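Local coordinates for putative GGDEF domain protein (Pseudomonas aeruginosa, PDB 7E6G) that probably makes cyclic di-GMP from two GTP molecules as a magnesium-dependent diguanylate cyclase, and is bound here to a GTP analogue and magnesium, at residues A[222-227]-A[249-254]; A[202-207]-A[256-261]; A[229-234]-A[240-245]; A[100-105]-A[112-117]. One frame throughout, in Å; residues are numbered along the deposited sequence.

Interaction 1 of 4, residues A[222-227]-A[249-254]; sequences TASVGV and DAKRSG. With G2P (phosphomethylphosphonic acid guanylate ester), chain H.
With chi1 at -60°, Ser224 sets OG beside its own backbone N, on the side of strand 223-229 that faces helix 236-252, while in Lys251 the bend at chi2 (102°) lays CD along that serine and a further one at chi4 turns NZ. Lys251 CD rides alongside the hydroxyl, 3.6 Å from Ser224 OG, and lies 3.7 Å from Ser224 CB. One residue earlier on the helix, the methyl Ala250 CB packs against the strand, 4.0 Å from Ser224 CB and 3.8 Å from Val225 O. Between the two segments the contact is thus van der Waals packing of a methyl and a methylene against the face of the strand turned to helix 236-252, and the polar ends look elsewhere. Ser224 OG is hydrogen-bonded to Asp141, and Lys251 NZ forms a salt bridge with Asp141 and a hydrogen bond with Asp139, a magnesium ligand. NZ is also the lysine's polar approach to the terminal phosphate of the GTP analogue, although the modelled position at O1G is doubtful because the neighbouring CE lies too close. The chemistry is consistent with a lysine whose packed stem lets NZ reach Asp139 and Asp141, close to the nucleotide's terminal phosphate.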
loop_
_atom_site.group_PDB
_atom_site.type_symbol
_atom_site.label_atom_id
_atom_site.label_comp_id
_atom_site.label_asym_id
_atom_site.label_seq_id
_atom_site.Cartn_x
_atom_site.Cartn_y
_atom_site.Cartn_z
ATOM N N THR A 222 10.595 13.689 -56.453
ATOM C CA THR A 222 9.972 12.426 -56.779
ATOM C C THR A 222 10.736 11.324 -56.068
ATOM O O THR A 222 11.873 11.515 -55.616
ATOM C CB THR A 222 9.965 12.170 -58.285
ATOM O OG1 THR A 222 11.314 12.225 -58.762
ATOM C CG2 THR A 222 9.105 13.209 -59.021
ATOM N N ALA A 223 10.095 10.165 -55.960
ATOM C CA ALA A 223 10.742 8.983 -55.418
ATOM C C ALA A 223 10.531 7.816 -56.364
ATOM O O ALA A 223 9.458 7.675 -56.962
ATOM C CB ALA A 223 10.191 8.625 -54.033
ATOM N N SER A 224 11.555 6.984 -56.497
ATOM C CA SER A 224 11.384 5.660 -57.074
ATOM C C SER A 224 10.952 4.711 -55.970
ATOM O O SER A 224 11.262 4.931 -54.795
ATOM C CB SER A 224 12.683 5.184 -57.713
ATOM O OG SER A 224 13.086 6.065 -58.751
ATOM N N VAL A 225 10.209 3.667 -56.332
ATOM C CA VAL A 225 9.801 2.699 -55.315
ATOM C C VAL A 225 9.644 1.319 -55.935
ATOM O O VAL A 225 9.079 1.163 -57.019
ATOM C CB VAL A 225 8.526 3.149 -54.566
ATOM C CG1 VAL A 225 7.492 3.615 -55.515
ATOM C CG2 VAL A 225 7.990 2.011 -53.660
ATOM N N GLY A 226 10.180 0.319 -55.250
ATOM C CA GLY A 226 10.028 -1.077 -55.636
ATOM C C GLY A 226 9.191 -1.769 -54.573
ATOM O O GLY A 226 9.434 -1.587 -53.378
ATOM N N VAL A 227 8.182 -2.521 -54.999
ATOM C CA VAL A 227 7.315 -3.170 -54.024
ATOM C C VAL A 227 7.195 -4.659 -54.340
ATOM O O VAL A 227 7.198 -5.064 -55.511
ATOM C CB VAL A 227 5.939 -2.466 -53.923
ATOM C CG1 VAL A 227 5.364 -2.198 -55.286
ATOM C CG2 VAL A 227 4.987 -3.234 -53.050
ATOM N N ASP A 249 15.070 -1.665 -60.529
ATOM C CA ASP A 249 14.421 -1.601 -61.842
ATOM C C ASP A 249 13.665 -0.286 -62.030
ATOM O O ASP A 249 13.688 0.303 -63.119
ATOM C CB ASP A 249 13.479 -2.785 -62.026
ATOM C CG ASP A 249 14.219 -4.103 -62.098
ATOM O OD1 ASP A 249 15.406 -4.104 -62.531
ATOM O OD2 ASP A 249 13.611 -5.127 -61.696
ATOM N N ALA A 250 12.965 0.173 -60.991
ATOM C CA ALA A 250 12.363 1.496 -61.051
ATOM C C ALA A 250 13.412 2.532 -61.428
ATOM O O ALA A 250 13.215 3.337 -62.344
ATOM C CB ALA A 250 11.709 1.840 -59.713
ATOM N N LYS A 251 14.564 2.485 -60.763
ATOM C CA LYS A 251 15.567 3.520 -60.973
ATOM C C LYS A 251 16.151 3.461 -62.375
ATOM O O LYS A 251 16.403 4.501 -62.989
ATOM C CB LYS A 251 16.673 3.398 -59.932
ATOM C CG LYS A 251 16.990 4.726 -59.277
ATOM C CD LYS A 251 16.363 4.804 -57.895
ATOM C CE LYS A 251 17.050 5.819 -57.006
ATOM N NZ LYS A 251 16.199 6.856 -56.470
ATOM N N ARG A 252 16.384 2.254 -62.893
ATOM C CA ARG A 252 16.954 2.106 -64.227
ATOM C C ARG A 252 15.965 2.505 -65.311
ATOM O O ARG A 252 16.380 2.916 -66.402
ATOM C CB ARG A 252 17.404 0.668 -64.434
ATOM C CG ARG A 252 18.598 0.294 -63.606
ATOM C CD ARG A 252 18.992 -1.137 -63.893
ATOM N NE ARG A 252 20.366 -1.405 -63.490
ATOM C CZ ARG A 252 20.814 -2.604 -63.134
ATOM N NH1 ARG A 252 19.983 -3.644 -63.135
ATOM N NH2 ARG A 252 22.089 -2.765 -62.784
ATOM N N SER A 253 14.664 2.406 -65.030
ATOM C CA SER A 253 13.616 2.653 -66.011
ATOM C C SER A 253 13.122 4.094 -66.012
ATOM O O SER A 253 12.085 4.376 -66.615
ATOM C CB SER A 253 12.444 1.692 -65.773
ATOM O OG SER A 253 11.531 2.190 -64.809
ATOM N N GLY A 254 13.812 5.007 -65.332
ATOM C CA GLY A 254 13.506 6.415 -65.499
ATOM C C GLY A 254 12.997 7.256 -64.336
ATOM O O GLY A 254 12.727 8.445 -64.534
HETATM P PG G2P H . 19.156 8.857 -57.514
HETATM O O1G G2P H . 18.425 7.944 -56.926
HETATM O O2G G2P H . 18.440 9.747 -58.136
HETATM O O3G G2P H . 20.184 8.393 -58.224
HETATM O O3B G2P H . 19.776 9.490 -56.267
HETATM P PB G2P H . 20.643 10.713 -55.800
HETATM O O1B G2P H . 19.848 11.261 -54.932
HETATM O O2B G2P H . 21.095 11.508 -56.764
HETATM C C3A G2P H . 22.098 10.211 -55.009
HETATM P PA G2P H . 22.220 9.043 -53.866
HETATM O O1A G2P H . 23.170 8.538 -54.746
HETATM O O2A G2P H . 20.817 8.741 -53.973
HETATM O "O5'" G2P H . 22.632 10.203 -53.037
HETATM C "C5'" G2P H . 21.813 10.775 -52.025
HETATM C "C4'" G2P H . 22.551 11.771 -51.188
HETATM O "O4'" G2P H . 22.007 11.576 -50.010
HETATM C "C3'" G2P H . 23.868 11.285 -50.897
HETATM O "O3'" G2P H . 24.758 12.167 -51.458
HETATM C "C2'" G2P H . 23.863 11.323 -49.420
HETATM O "O2'" G2P H . 25.002 11.790 -48.829
HETATM C "C1'" G2P H . 22.794 12.221 -49.169
HETATM N N9 G2P H . 22.287 12.095 -47.855
HETATM C C8 G2P H . 22.346 10.953 -47.256
HETATM N N7 G2P H . 21.839 11.036 -46.069
HETATM C C5 G2P H . 21.435 12.217 -45.892
HETATM C C6 G2P H . 20.836 12.787 -44.878
HETATM O O6 G2P H . 20.568 12.234 -43.861
HETATM N N1 G2P H . 20.493 14.110 -44.974
HETATM C C2 G2P H . 20.798 14.774 -46.103
HETATM N N2 G2P H . 20.473 15.955 -46.169
HETATM N N3 G2P H . 21.413 14.148 -47.093
HETATM C C4 G2P H . 21.708 12.878 -47.011
#

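Interaction 2 of 4, residues A[202-207]-A[256-261]; sequences RVRDSV and DKCVFA
The backbones of Arg204, in helix 193-208, and Asp256, just ahead of strand 258-260, stay well apart, their CA atoms 8.8 Å from each other even at the closest pairing, so a long side chain has to span the gap. That side chain is Arg204, bent at chi3 (-42°), and its guanidinium lies flat over Cys258: CB sits 3.6 Å from the guanidinium plane, above its centre. At the edge of the same group, near its plane, Asp256 O lies 3.7 Å from Arg204 NH2. The carboxylate adds a long salt bridge, Arg204 NH2 to Asp256 OD1 at 3.9 Å, but the stronger partner of Asp256 is Arg208, one turn further along the helix. Arg204 NE in turn is paired with Glu201, which would restrain the rotation of the guanidinium. Val225 of strand 223-229 packs against both Arg204 and Cys258, so the arginine lies over the last two strands of the sheet, the outer one being 258-260, with helix 193-208 on one face of them and helix 236-252 touching Val259 from the other.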
loop_
_atom_site.group_PDB
_atom_site.type_symbol
_atom_site.label_atom_id
_atom_site.label_comp_id
_atom_site.label_asym_id
_atom_site.label_seq_id
_atom_site.Cartn_x
_atom_site.Cartn_y
_atom_site.Cartn_z
ATOM N N ARG A 202 -1.478 6.373 -53.066
ATOM C CA ARG A 202 -1.764 7.570 -52.278
ATOM C C ARG A 202 -0.508 8.097 -51.593
ATOM O O ARG A 202 -0.326 9.309 -51.461
ATOM C CB ARG A 202 -2.848 7.274 -51.252
ATOM C CG ARG A 202 -4.216 7.704 -51.719
ATOM C CD ARG A 202 -5.251 7.531 -50.631
ATOM N NE ARG A 202 -5.659 6.136 -50.534
ATOM C CZ ARG A 202 -5.349 5.352 -49.512
ATOM N NH1 ARG A 202 -4.633 5.842 -48.496
ATOM N NH2 ARG A 202 -5.755 4.089 -49.514
ATOM N N VAL A 203 0.367 7.194 -51.156
ATOM C CA VAL A 203 1.655 7.589 -50.601
ATOM C C VAL A 203 2.480 8.339 -51.637
ATOM O O VAL A 203 3.110 9.371 -51.338
ATOM C CB VAL A 203 2.383 6.341 -50.093
ATOM C CG1 VAL A 203 3.821 6.663 -49.739
ATOM C CG2 VAL A 203 1.613 5.782 -48.918
ATOM N N ARG A 204 2.490 7.837 -52.873
ATOM C CA ARG A 204 3.277 8.498 -53.902
ATOM C C ARG A 204 2.658 9.820 -54.310
ATOM O O ARG A 204 3.389 10.773 -54.574
ATOM C CB ARG A 204 3.470 7.585 -55.101
ATOM C CG ARG A 204 3.917 6.214 -54.668
ATOM C CD ARG A 204 4.610 5.470 -55.771
ATOM N NE ARG A 204 3.953 5.618 -57.061
ATOM C CZ ARG A 204 4.561 6.083 -58.141
ATOM N NH1 ARG A 204 3.895 6.182 -59.283
ATOM N NH2 ARG A 204 5.839 6.454 -58.067
ATOM N N ASP A 205 1.330 9.920 -54.350
ATOM C CA ASP A 205 0.719 11.232 -54.535
ATOM C C ASP A 205 1.143 12.166 -53.413
ATOM O O ASP A 205 1.491 13.329 -53.649
ATOM C CB ASP A 205 -0.811 11.129 -54.589
ATOM C CG ASP A 205 -1.318 10.301 -55.772
ATOM O OD1 ASP A 205 -0.508 9.924 -56.666
ATOM O OD2 ASP A 205 -2.546 10.018 -55.787
ATOM N N SER A 206 1.121 11.668 -52.177
ATOM C CA SER A 206 1.496 12.485 -51.036
ATOM C C SER A 206 2.875 13.092 -51.241
ATOM O O SER A 206 3.052 14.314 -51.130
ATOM C CB SER A 206 1.458 11.633 -49.771
ATOM O OG SER A 206 1.119 12.431 -48.660
ATOM N N VAL A 207 3.859 12.247 -51.579
ATOM C CA VAL A 207 5.220 12.737 -51.794
ATOM C C VAL A 207 5.264 13.690 -52.982
ATOM O O VAL A 207 5.853 14.775 -52.906
ATOM C CB VAL A 207 6.201 11.561 -51.965
ATOM C CG1 VAL A 207 7.594 12.061 -52.335
ATOM C CG2 VAL A 207 6.280 10.779 -50.680
ATOM N N ASP A 256 10.621 8.468 -60.741
ATOM C CA ASP A 256 9.195 8.670 -60.467
ATOM C C ASP A 256 8.381 7.455 -60.903
ATOM O O ASP A 256 7.229 7.576 -61.320
ATOM C CB ASP A 256 8.663 9.940 -61.134
ATOM C CG ASP A 256 7.394 10.491 -60.460
ATOM O OD1 ASP A 256 6.934 9.922 -59.426
ATOM O OD2 ASP A 256 6.868 11.514 -60.989
ATOM N N LYS A 257 8.984 6.273 -60.802
ATOM C CA LYS A 257 8.375 5.018 -61.210
ATOM C C LYS A 257 8.187 4.137 -59.985
ATOM O O LYS A 257 8.828 4.329 -58.948
ATOM C CB LYS A 257 9.238 4.278 -62.249
ATOM C CG LYS A 257 8.687 4.294 -63.652
ATOM C CD LYS A 257 9.117 5.548 -64.402
ATOM C CE LYS A 257 8.284 5.785 -65.666
ATOM N NZ LYS A 257 8.340 4.614 -66.610
ATOM N N CYS A 258 7.311 3.149 -60.125
ATOM C CA CYS A 258 7.032 2.204 -59.048
ATOM C C CYS A 258 6.838 0.838 -59.691
ATOM O O CYS A 258 5.804 0.591 -60.322
ATOM C CB CYS A 258 5.807 2.628 -58.255
ATOM S SG CYS A 258 5.229 1.387 -57.107
ATOM N N VAL A 259 7.821 -0.044 -59.554
ATOM C CA VAL A 259 7.735 -1.352 -60.188
ATOM C C VAL A 259 7.427 -2.413 -59.136
ATOM O O VAL A 259 7.933 -2.373 -58.007
ATOM C CB VAL A 259 9.008 -1.699 -60.980
ATOM C CG1 VAL A 259 9.477 -0.509 -61.751
ATOM C CG2 VAL A 259 10.061 -2.233 -60.081
ATOM N N PHE A 260 6.542 -3.333 -59.506
ATOM C CA PHE A 260 6.202 -4.514 -58.733
ATOM C C PHE A 260 7.011 -5.698 -59.251
ATOM O O PHE A 260 7.358 -5.767 -60.434
ATOM C CB PHE A 260 4.700 -4.814 -58.821
ATOM C CG PHE A 260 3.825 -3.768 -58.165
ATOM C CD1 PHE A 260 3.648 -2.516 -58.755
ATOM C CD2 PHE A 260 3.180 -4.032 -56.962
ATOM C CE1 PHE A 260 2.846 -1.543 -58.152
ATOM C CE2 PHE A 260 2.371 -3.075 -56.356
ATOM C CZ PHE A 260 2.209 -1.827 -56.950
ATOM N N ALA A 261 7.354 -6.603 -58.335
ATOM C CA ALA A 261 7.940 -7.898 -58.656
ATOM C C ALA A 261 6.915 -8.991 -58.367
ATOM O O ALA A 261 6.268 -8.977 -57.311
ATOM C CB ALA A 261 9.212 -8.139 -57.834
#

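Interaction 3 of 4, residues A[229-234]-A[240-245]; sequences EHRIGE and VNRADA
Arg242 alone carries the 240-245 side of this contact, stacking on Arg231 of the preceding loop. Ahead of it in helix 236-252, Val240 turns to Leu135 and Met137 of the central sheet, and Asn241 is hydrogen-bonded to Arg164 of the second subunit. Next, Arg242 sends CG away from its backbone N (chi1 -160°) and bends at its third torsion, which lays its guanidinium flat on that of Arg231. The two planes differ by 8°, with centres 3.4 Å apart, although the side chains themselves run at about a right angle. Stacked in this way the like charges are close, with Arg231 NH1 3.1 Å from Arg242 NH1. Glu234 probably offsets this: its carboxylate, tilted 24° to the Arg242 guanidinium, reaches the edge of that group in a salt bridge through NH2, modelled too close for its length to be trusted. The same carboxylate also accepts the backbone Arg231 N at OE2, 3.3 Å away, which closes the loop on itself. Further on, Asp244 pairs with Arg213 of the second subunit. The whole is an arginine–arginine stack with an acidic partner, set in the strand-to-helix connection of a beta-alpha-beta unit.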
loop_
_atom_site.group_PDB
_atom_site.type_symbol
_atom_site.label_atom_id
_atom_site.label_comp_id
_atom_site.label_asym_id
_atom_site.label_seq_id
_atom_site.Cartn_x
_atom_site.Cartn_y
_atom_site.Cartn_z
ATOM N N GLU A 229 5.511 -8.591 -52.460
ATOM C CA GLU A 229 4.771 -9.317 -51.444
ATOM C C GLU A 229 5.666 -10.356 -50.789
ATOM O O GLU A 229 6.538 -10.955 -51.429
ATOM C CB GLU A 229 3.564 -10.020 -52.041
ATOM C CG GLU A 229 2.561 -10.436 -51.019
ATOM C CD GLU A 229 1.377 -11.096 -51.662
ATOM O OE1 GLU A 229 0.530 -11.654 -50.927
ATOM O OE2 GLU A 229 1.275 -11.017 -52.907
ATOM N N HIS A 230 5.446 -10.577 -49.508
ATOM C CA HIS A 230 6.195 -11.626 -48.849
ATOM C C HIS A 230 5.734 -13.002 -49.331
ATOM O O HIS A 230 4.555 -13.349 -49.203
ATOM C CB HIS A 230 6.049 -11.541 -47.345
ATOM C CG HIS A 230 6.650 -12.718 -46.664
ATOM N ND1 HIS A 230 7.991 -13.013 -46.769
ATOM C CD2 HIS A 230 6.093 -13.721 -45.949
ATOM C CE1 HIS A 230 8.243 -14.127 -46.108
ATOM N NE2 HIS A 230 7.109 -14.577 -45.600
ATOM N N ARG A 231 6.671 -13.792 -49.854
ATOM C CA ARG A 231 6.409 -15.164 -50.273
ATOM C C ARG A 231 6.713 -16.112 -49.115
ATOM O O ARG A 231 7.829 -16.116 -48.593
ATOM C CB ARG A 231 7.253 -15.501 -51.500
ATOM C CG ARG A 231 7.061 -14.486 -52.627
ATOM C CD ARG A 231 7.998 -14.712 -53.820
ATOM N NE ARG A 231 7.869 -13.641 -54.812
ATOM C CZ ARG A 231 8.585 -13.552 -55.934
ATOM N NH1 ARG A 231 9.497 -14.481 -56.227
ATOM N NH2 ARG A 231 8.380 -12.531 -56.761
ATOM N N ILE A 232 5.725 -16.912 -48.707
ATOM C CA ILE A 232 5.888 -17.752 -47.519
ATOM C C ILE A 232 6.940 -18.837 -47.767
ATOM O O ILE A 232 7.094 -19.358 -48.881
ATOM C CB ILE A 232 4.536 -18.356 -47.090
ATOM C CG1 ILE A 232 3.592 -17.252 -46.592
ATOM C CG2 ILE A 232 4.718 -19.394 -45.990
ATOM C CD1 ILE A 232 2.177 -17.738 -46.289
ATOM N N GLY A 233 7.690 -19.169 -46.719
ATOM C CA GLY A 233 8.806 -20.077 -46.868
ATOM C C GLY A 233 10.081 -19.378 -47.246
ATOM O O GLY A 233 10.975 -19.992 -47.841
ATOM N N GLU A 234 10.188 -18.105 -46.909
ATOM C CA GLU A 234 11.266 -17.237 -47.334
ATOM C C GLU A 234 11.580 -16.312 -46.173
ATOM O O GLU A 234 10.676 -15.904 -45.435
ATOM C CB GLU A 234 10.835 -16.481 -48.578
ATOM C CG GLU A 234 11.608 -15.258 -48.939
ATOM C CD GLU A 234 10.972 -14.567 -50.143
ATOM O OE1 GLU A 234 11.487 -14.780 -51.275
ATOM O OE2 GLU A 234 9.961 -13.833 -49.959
ATOM N N VAL A 240 13.168 -8.389 -48.374
ATOM C CA VAL A 240 13.786 -7.074 -48.521
ATOM C C VAL A 240 14.605 -7.017 -49.805
ATOM O O VAL A 240 14.506 -6.053 -50.573
ATOM C CB VAL A 240 14.633 -6.724 -47.285
ATOM C CG1 VAL A 240 15.519 -5.528 -47.575
ATOM C CG2 VAL A 240 13.729 -6.443 -46.084
ATOM N N ASN A 241 15.391 -8.061 -50.079
ATOM C CA ASN A 241 16.223 -8.071 -51.280
ATOM C C ASN A 241 15.382 -7.941 -52.545
ATOM O O ASN A 241 15.773 -7.246 -53.490
ATOM C CB ASN A 241 17.066 -9.345 -51.322
ATOM C CG ASN A 241 18.319 -9.243 -50.465
ATOM O OD1 ASN A 241 18.510 -8.276 -49.712
ATOM N ND2 ASN A 241 19.178 -10.245 -50.566
ATOM N N ARG A 242 14.221 -8.596 -52.591
ATOM C CA ARG A 242 13.418 -8.502 -53.808
ATOM C C ARG A 242 12.795 -7.118 -53.950
ATOM O O ARG A 242 12.752 -6.563 -55.060
ATOM C CB ARG A 242 12.343 -9.580 -53.841
ATOM C CG ARG A 242 11.815 -9.833 -55.261
ATOM C CD ARG A 242 10.492 -10.584 -55.253
ATOM N NE ARG A 242 10.356 -11.327 -54.008
ATOM C CZ ARG A 242 10.975 -12.481 -53.739
ATOM N NH1 ARG A 242 11.776 -13.069 -54.630
ATOM N NH2 ARG A 242 10.779 -13.044 -52.560
ATOM N N ALA A 243 12.310 -6.545 -52.844
ATOM C CA ALA A 243 11.825 -5.168 -52.894
ATOM C C ALA A 243 12.917 -4.231 -53.397
ATOM O O ALA A 243 12.668 -3.327 -54.206
ATOM C CB ALA A 243 11.339 -4.737 -51.511
ATOM N N ASP A 244 14.142 -4.469 -52.946
ATOM C CA ASP A 244 15.281 -3.657 -53.335
ATOM C C ASP A 244 15.591 -3.797 -54.821
ATOM O O ASP A 244 15.919 -2.818 -55.502
ATOM C CB ASP A 244 16.466 -4.089 -52.493
ATOM C CG ASP A 244 17.523 -3.078 -52.455
ATOM O OD1 ASP A 244 17.620 -2.378 -51.428
ATOM O OD2 ASP A 244 18.253 -2.977 -53.455
ATOM N N ALA A 245 15.537 -5.019 -55.340
ATOM C CA ALA A 245 15.787 -5.214 -56.764
ATOM C C ALA A 245 14.697 -4.550 -57.595
ATOM O O ALA A 245 14.968 -4.007 -58.673
ATOM C CB ALA A 245 15.886 -6.708 -57.074
#

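Interaction 4 of 4, residues A[100-105]-A[112-117]; sequences ASIRDP and RRMLLE
Ser101, near the end of the long helix 27-102, meets Arg113 of helix 112-128 through its carbonyl rather than its hydroxyl. Arg113 NH1 reaches Ser101 O at 3.4 Å in a weak hydrogen bond, almost straight at 169°, with the oxygen at the edge of the guanidinium and in its plane. The extended start of the arginine chain, with CG pointing away from the backbone N (chi1 177°), carries CD past that oxygen at 3.6 Å, and the fold at chi3 (-74°) turns the guanidinium back to it. Asn111 donates a further hydrogen bond to Ser101 O, so the carbonyl at this helix end has two donors. Ile102, next in sequence and the closest to the second helix by backbone, supplies the apolar half: its CB lies 3.6 Å from Met114 CG. Its CG2 touches that same CG, and its CD1 comes up to Met114 SD. Met114 starts out toward the isoleucine, but bends at chi2 and chi3 lead its end away. Arg103 then leaves helical geometry, its NE bonded to Gly108 O, and Asp104 is hydrogen-bonded to Thr107 through OD2, both inside the turn. The arrangement is a short loop between two helices, linking the long helix 27-102 to helix 112-128 of the GGDEF domain; its sequence matches the D-x-L-T-G-L-x-N-R signature found at the start of such domains.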
loop_
_atom_site.group_PDB
_atom_site.type_symbol
_atom_site.label_atom_id
_atom_site.label_comp_id
_atom_site.label_asym_id
_atom_site.label_seq_id
_atom_site.Cartn_x
_atom_site.Cartn_y
_atom_site.Cartn_z
ATOM N N ALA A 100 15.734 5.881 -28.042
ATOM C CA ALA A 100 17.030 5.966 -28.705
ATOM C C ALA A 100 17.335 4.723 -29.526
ATOM O O ALA A 100 18.063 4.797 -30.522
ATOM C CB ALA A 100 18.141 6.200 -27.686
ATOM N N SER A 101 16.818 3.576 -29.148
ATOM C CA SER A 101 17.208 2.421 -29.934
ATOM C C SER A 101 16.324 2.191 -31.166
ATOM O O SER A 101 16.799 1.607 -32.145
ATOM C CB SER A 101 17.270 1.178 -29.042
ATOM O OG SER A 101 16.072 0.438 -29.072
ATOM N N ILE A 102 15.080 2.663 -31.192
ATOM C CA ILE A 102 14.167 2.272 -32.265
ATOM C C ILE A 102 13.629 3.437 -33.078
ATOM O O ILE A 102 12.972 3.193 -34.102
ATOM C CB ILE A 102 12.986 1.420 -31.744
ATOM C CG1 ILE A 102 12.175 2.208 -30.709
ATOM C CG2 ILE A 102 13.481 0.090 -31.206
ATOM C CD1 ILE A 102 10.719 2.079 -30.858
ATOM N N ARG A 103 13.853 4.682 -32.680
ATOM C CA ARG A 103 13.329 5.815 -33.431
ATOM C C ARG A 103 14.462 6.619 -34.046
ATOM O O ARG A 103 15.533 6.769 -33.450
ATOM C CB ARG A 103 12.434 6.719 -32.575
ATOM C CG ARG A 103 11.176 6.007 -32.059
ATOM C CD ARG A 103 9.939 6.907 -32.055
ATOM N NE ARG A 103 8.978 6.576 -33.121
ATOM C CZ ARG A 103 7.917 5.782 -32.956
ATOM N NH1 ARG A 103 7.693 5.226 -31.769
ATOM N NH2 ARG A 103 7.087 5.535 -33.970
ATOM N N ASP A 104 14.222 7.086 -35.269
ATOM C CA ASP A 104 15.211 7.827 -36.027
ATOM C C ASP A 104 15.222 9.283 -35.581
ATOM O O ASP A 104 14.174 9.941 -35.630
ATOM C CB ASP A 104 14.902 7.735 -37.518
ATOM C CG ASP A 104 15.707 8.721 -38.348
ATOM O OD1 ASP A 104 16.953 8.571 -38.421
ATOM O OD2 ASP A 104 15.090 9.650 -38.923
ATOM N N PRO A 105 16.367 9.825 -35.165
ATOM C CA PRO A 105 16.376 11.204 -34.618
ATOM C C PRO A 105 15.807 12.271 -35.545
ATOM O O PRO A 105 15.000 13.097 -35.102
ATOM C CB PRO A 105 17.861 11.435 -34.324
ATOM C CG PRO A 105 18.393 10.040 -34.027
ATOM C CD PRO A 105 17.640 9.114 -34.944
ATOM N N ARG A 112 15.884 1.309 -38.554
ATOM C CA ARG A 112 16.205 0.063 -39.081
ATOM C C ARG A 112 16.064 -1.041 -38.164
ATOM O O ARG A 112 15.654 -1.978 -38.546
ATOM C CB ARG A 112 17.543 0.075 -39.538
ATOM C CG ARG A 112 17.787 0.287 -40.943
ATOM C CD ARG A 112 18.951 -0.498 -41.334
ATOM N NE ARG A 112 19.127 -0.320 -42.698
ATOM C CZ ARG A 112 19.505 -1.190 -43.510
ATOM N NH1 ARG A 112 19.903 -2.254 -43.150
ATOM N NH2 ARG A 112 19.592 -0.891 -44.655
ATOM N N ARG A 113 16.408 -0.899 -36.925
ATOM C CA ARG A 113 16.242 -1.854 -35.947
ATOM C C ARG A 113 14.851 -2.136 -35.730
ATOM O O ARG A 113 14.623 -3.150 -35.490
ATOM C CB ARG A 113 16.934 -1.418 -34.684
ATOM C CG ARG A 113 16.782 -2.317 -33.512
ATOM C CD ARG A 113 17.519 -1.927 -32.313
ATOM N NE ARG A 113 18.907 -2.202 -32.504
ATOM C CZ ARG A 113 19.899 -1.321 -32.551
ATOM N NH1 ARG A 113 19.767 -0.038 -32.393
ATOM N NH2 ARG A 113 21.032 -1.741 -32.822
ATOM N N MET A 114 13.965 -1.193 -35.724
ATOM C CA MET A 114 12.610 -1.423 -35.556
ATOM C C MET A 114 11.960 -2.205 -36.604
ATOM O O MET A 114 11.087 -2.886 -36.381
ATOM C CB MET A 114 11.910 -0.198 -35.332
ATOM C CG MET A 114 11.049 -0.424 -34.227
ATOM S SD MET A 114 9.623 0.487 -34.331
ATOM C CE MET A 114 8.793 -0.139 -35.671
ATOM N N LEU A 115 12.349 -1.943 -37.780
ATOM C CA LEU A 115 11.912 -2.544 -38.909
ATOM C C LEU A 115 12.265 -3.876 -39.076
ATOM O O LEU A 115 11.553 -4.571 -39.487
ATOM C CB LEU A 115 12.308 -1.700 -40.053
ATOM C CG LEU A 115 11.065 -0.964 -40.225
ATOM C CD1 LEU A 115 10.913 0.349 -39.591
ATOM C CD2 LEU A 115 10.569 -0.987 -41.546
ATOM N N LEU A 116 13.438 -4.204 -38.773
ATOM C CA LEU A 116 13.948 -5.480 -38.786
ATOM C C LEU A 116 13.331 -6.334 -37.766
ATOM O O LEU A 116 13.346 -7.448 -37.895
ATOM C CB LEU A 116 15.375 -5.419 -38.571
ATOM C CG LEU A 116 16.086 -4.941 -39.732
ATOM C CD1 LEU A 116 17.513 -4.882 -39.578
ATOM C CD2 LEU A 116 15.804 -5.734 -40.894
ATOM N N GLU A 117 13.049 -5.820 -36.640
ATOM C CA GLU A 117 12.442 -6.483 -35.606
ATOM C C GLU A 117 11.102 -6.776 -35.889
ATOM O O GLU A 117 10.697 -7.725 -35.543
ATOM C CB GLU A 117 12.703 -5.718 -34.397
ATOM C CG GLU A 117 11.766 -5.750 -33.270
ATOM C CD GLU A 117 12.166 -4.711 -32.297
ATOM O OE1 GLU A 117 13.377 -4.464 -32.126
ATOM O OE2 GLU A 117 11.279 -4.143 -31.680
#

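Burial sorts these contacts by chemistry. Interaction 1 is the buried one, packing a lysine stem and an alanine against a strand beside the nucleotide and magnesium, whereas interactions 2, 3 and 4 lie at the surface and each turn on arginine: over a cysteine, stacked on another arginine, or at a helix-end carbonyl. Interactions 1 and 2 touch through the neighbouring strands 223-229 and 258-260, where Val225 N is 3.0 Å from Lys257 O, a probable hydrogen bond. Interaction 3 shares helix 236-252 with interaction 1 and is nested within its loop. Interaction 4 stands apart, about 20 Å from interaction 3 between centres, yet both touch the second subunit.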